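Local coordinates for protein aldehyde dehydrogenase (Trypanosoma brucei, PDB 5MYP) that probably oxidises aldehydes to carboxylic acids with NAD+ as electron acceptor, as a member of the aldehyde dehydrogenase family, at residues Met271-Val274 against Leu275-Leu279; Ala285-Gly288 against Asp289-Lys293. One frame throughout, in Å; residues are numbered along the deposited sequence.

Contact 1 of 2, residues Met271-Val274 against Leu275-Leu279; sequences MESV and LVDAL
S273 and D277 stand one turn apart on the same side of helix 272-287, in its first turns, and a water bridges them. The S273 hydroxyl and the D277 carboxylate do not meet directly, OG and OD2 being 4.1 Å apart. The water instead donates to D277 OD2 at 2.6 Å and pairs with S273 OG at 2.9 Å. The D277 carboxylate carbon is anti to its own carbonyl carbon (chi1 -71°), which swings it back along the helix until CG lies 3.3 Å from S273 O. That same carbonyl accepts the amide of D277, in a nearly straight bond with an N-H...O angle of 169°.

The aliphatic side chains meet the preceding turn through its carbonyls. V276 sets CG2 beside E272 O at 3.2 Å, and A278 brings CB to 3.3 Å from V274 O. L275 touches M271 O with CB, but its branched end leads away from the turn to pack on V265 and V267 of strand 264-268 and on M240 of helix 240-252. E272 packs on T353 and T375 of strands 346-353 and 370-376.

Beneath these side chains runs an i to i+4 ladder in which the amides of L275, V276, D277 and A278 bond to the carbonyls of M271, E272, S273 and V274. The helix is therefore amphipathic here: L275 enters the protein, whereas S273 and D277 lie on the exposed side. The D277 carboxylate lies next to a carbonyl oxygen, with OD1 3.5 Å from S273 O, a neighbour that probably gives its charge no help; the water that donates to OD2 supplies a hydrogen bond to that charge on the exposed side.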
# COMPACT_ATOMS: atom_id res chain seq x y z
N MET A 271 -9.52 24.60 32.41
CA MET A 271 -8.09 24.83 32.19
C MET A 271 -7.74 25.86 31.11
O MET A 271 -6.56 26.12 30.88
CB MET A 271 -7.41 23.50 31.83
CG MET A 271 -7.54 22.40 32.86
SD MET A 271 -6.60 22.81 34.35
CE MET A 271 -7.51 21.89 35.58
N GLU A 272 -8.75 26.47 30.47
CA GLU A 272 -8.51 27.38 29.34
C GLU A 272 -7.59 28.54 29.70
O GLU A 272 -6.64 28.83 28.97
CB GLU A 272 -9.82 27.93 28.77
CG GLU A 272 -9.68 28.65 27.43
CD GLU A 272 -10.92 29.43 27.01
OE1 GLU A 272 -11.96 29.36 27.69
OE2 GLU A 272 -10.85 30.14 25.99
N SER A 273 -7.87 29.21 30.82
CA SER A 273 -7.13 30.41 31.19
C SER A 273 -5.67 30.10 31.54
O SER A 273 -4.77 30.77 31.05
CB SER A 273 -7.80 31.14 32.36
OG SER A 273 -7.14 32.37 32.64
N VAL A 274 -5.46 29.09 32.38
CA VAL A 274 -4.09 28.69 32.76
C VAL A 274 -3.25 28.22 31.56
O VAL A 274 -2.06 28.53 31.49
CB VAL A 274 -4.04 27.63 33.90
CG1 VAL A 274 -4.58 28.22 35.20
CG2 VAL A 274 -4.78 26.34 33.54
N LEU A 275 -3.87 27.51 30.62
CA LEU A 275 -3.16 27.07 29.41
C LEU A 275 -2.75 28.25 28.55
O LEU A 275 -1.60 28.34 28.13
CB LEU A 275 -4.02 26.10 28.59
CG LEU A 275 -3.44 25.61 27.26
CD1 LEU A 275 -2.08 24.95 27.44
CD2 LEU A 275 -4.41 24.66 26.58
N VAL A 276 -3.70 29.15 28.29
CA VAL A 276 -3.45 30.31 27.43
C VAL A 276 -2.36 31.21 28.03
O VAL A 276 -1.46 31.65 27.31
CB VAL A 276 -4.76 31.10 27.15
CG1 VAL A 276 -4.48 32.45 26.50
CG2 VAL A 276 -5.70 30.27 26.27
N ASP A 277 -2.43 31.45 29.33
CA ASP A 277 -1.39 32.20 30.04
C ASP A 277 -0.02 31.51 29.95
O ASP A 277 0.99 32.16 29.71
CB ASP A 277 -1.76 32.41 31.51
CG ASP A 277 -2.90 33.41 31.70
OD1 ASP A 277 -3.42 33.97 30.71
OD2 ASP A 277 -3.28 33.65 32.87
N ALA A 278 -0.01 30.19 30.14
CA ALA A 278 1.23 29.40 30.04
C ALA A 278 1.82 29.43 28.63
O ALA A 278 3.03 29.56 28.47
CB ALA A 278 1.00 27.97 30.49
N LEU A 279 0.96 29.31 27.62
CA LEU A 279 1.39 29.45 26.21
C LEU A 279 2.00 30.82 25.92
O LEU A 279 3.01 30.92 25.21
CB LEU A 279 0.22 29.17 25.25
CG LEU A 279 -0.23 27.71 25.12
CD1 LEU A 279 -1.58 27.60 24.43
CD2 LEU A 279 0.81 26.88 24.37
O HOH W 1 -4.85 32.36 34.46

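Contact 2 of 2, residues Ala285-Gly288 against Asp289-Lys293; sequences AMLG and DKFLK
L287 supplies the apolar side of this junction, touching both F291 and L292 of the next helix. Its CB lies 4.1 Å from F291 CD2, approaching the ring obliquely, and its CD1 is 4.0 Å from L292 CD2, where the two leucine side chains cross at about a right angle. With CG anti to the backbone N, chi1 174° places the ring of F291 alongside L287, while F291 CB sits against L287 O. P349 and T346 of strand 346-353 extend this packing, P349 against L287 and T346 against F291.

Polar links across the junction are sparse. The amide of L292 gives a weak, long bond of 3.5 Å to G288 O, and this carbonyl is also bordered by L292 CG. A water accepts from F291 N at 2.9 Å and donates weakly to L287 O, so it joins the end of one helix to the first turn of the next.

Charge enters on the exposed side, within the second helix. K293 NZ reaches D289 OD2 at 2.8 Å on the syn side of the carboxylate, forming a salt bridge with its partner one turn earlier.

G288 makes the break itself. It leaves helical geometry with a positive phi of 87° and a psi of 152°, and at these angles the residue, having no CB, avoids a clash with the carbonyl of L287. The arrangement is a helix-helix junction in which one glycine both ends helix 272-287, with positive phi, and serves as N-cap of helix 289-296, with hydrophobic packing between the two helices.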
# COMPACT_ATOMS: atom_id res chain seq x y z
N ALA A 285 9.38 33.53 26.26
CA ALA A 285 10.64 32.86 26.56
C ALA A 285 11.39 32.42 25.30
O ALA A 285 12.59 32.67 25.17
CB ALA A 285 10.41 31.67 27.47
N MET A 286 10.68 31.80 24.36
CA MET A 286 11.31 31.24 23.15
C MET A 286 11.70 32.28 22.10
O MET A 286 12.73 32.14 21.45
CB MET A 286 10.41 30.17 22.53
CG MET A 286 10.30 28.93 23.39
SD MET A 286 9.23 27.65 22.69
CE MET A 286 8.97 26.63 24.13
N LEU A 287 10.88 33.32 21.92
CA LEU A 287 11.15 34.34 20.90
C LEU A 287 11.98 35.51 21.42
O LEU A 287 12.68 36.16 20.64
CB LEU A 287 9.84 34.87 20.31
CG LEU A 287 8.97 33.81 19.62
CD1 LEU A 287 7.67 34.41 19.13
CD2 LEU A 287 9.72 33.13 18.48
N GLY A 288 11.89 35.78 22.72
CA GLY A 288 12.62 36.89 23.34
C GLY A 288 11.84 38.19 23.28
O GLY A 288 11.06 38.42 22.36
N ASP A 289 12.09 39.05 24.26
CA ASP A 289 11.37 40.32 24.44
C ASP A 289 11.64 41.30 23.29
O ASP A 289 10.71 41.90 22.76
CB ASP A 289 11.75 40.95 25.79
CG ASP A 289 10.90 42.16 26.15
OD1 ASP A 289 9.66 42.13 25.98
OD2 ASP A 289 11.48 43.16 26.63
N LYS A 290 12.91 41.44 22.91
CA LYS A 290 13.30 42.42 21.88
C LYS A 290 12.66 42.13 20.53
O LYS A 290 12.15 43.05 19.88
CB LYS A 290 14.83 42.51 21.73
CG LYS A 290 15.26 43.66 20.83
CD LYS A 290 16.74 44.00 20.95
CE LYS A 290 17.10 45.11 19.98
NZ LYS A 290 18.42 45.73 20.29
N PHE A 291 12.67 40.87 20.11
CA PHE A 291 12.04 40.47 18.84
C PHE A 291 10.56 40.86 18.82
O PHE A 291 10.10 41.51 17.88
CB PHE A 291 12.20 38.96 18.59
CG PHE A 291 11.44 38.47 17.38
CD1 PHE A 291 11.95 38.65 16.10
CD2 PHE A 291 10.20 37.84 17.53
CE1 PHE A 291 11.24 38.20 14.99
CE2 PHE A 291 9.50 37.39 16.42
CZ PHE A 291 10.02 37.58 15.15
N LEU A 292 9.83 40.48 19.87
CA LEU A 292 8.40 40.77 19.98
C LEU A 292 8.11 42.27 20.04
O LEU A 292 7.22 42.76 19.35
CB LEU A 292 7.77 40.05 21.18
CG LEU A 292 7.62 38.53 21.04
CD1 LEU A 292 7.22 37.91 22.38
CD2 LEU A 292 6.61 38.19 19.96
N LYS A 293 8.88 43.01 20.85
CA LYS A 293 8.73 44.47 20.94
C LYS A 293 8.91 45.18 19.60
O LYS A 293 8.14 46.08 19.26
CB LYS A 293 9.72 45.06 21.96
CG LYS A 293 9.31 44.86 23.41
CD LYS A 293 10.42 45.31 24.33
CE LYS A 293 9.91 45.62 25.73
NZ LYS A 293 11.06 45.96 26.62
O HOH W 2 14.43 38.91 21.24

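How the contacts relate
Helix 272-287 carries both contacts: contact 1 forms its first turns, and contact 2 follows later in the chain, where it ends and helix 289-296 takes over. Their centres lie 19 Å apart, with nearest atoms about 7 Å apart, so they do not touch but are joined by the helix between them. Both ends of the helix pack on helix 240-252 and on strand 346-353, part of the mixed sheet that includes strands 264-268 and 370-376. The far end also approaches the dimer partner, where M286 meets F474 of the second subunit. Both contacts are structural packing where helix 272-287 lies against the sheet, away from the predicted active-site residues.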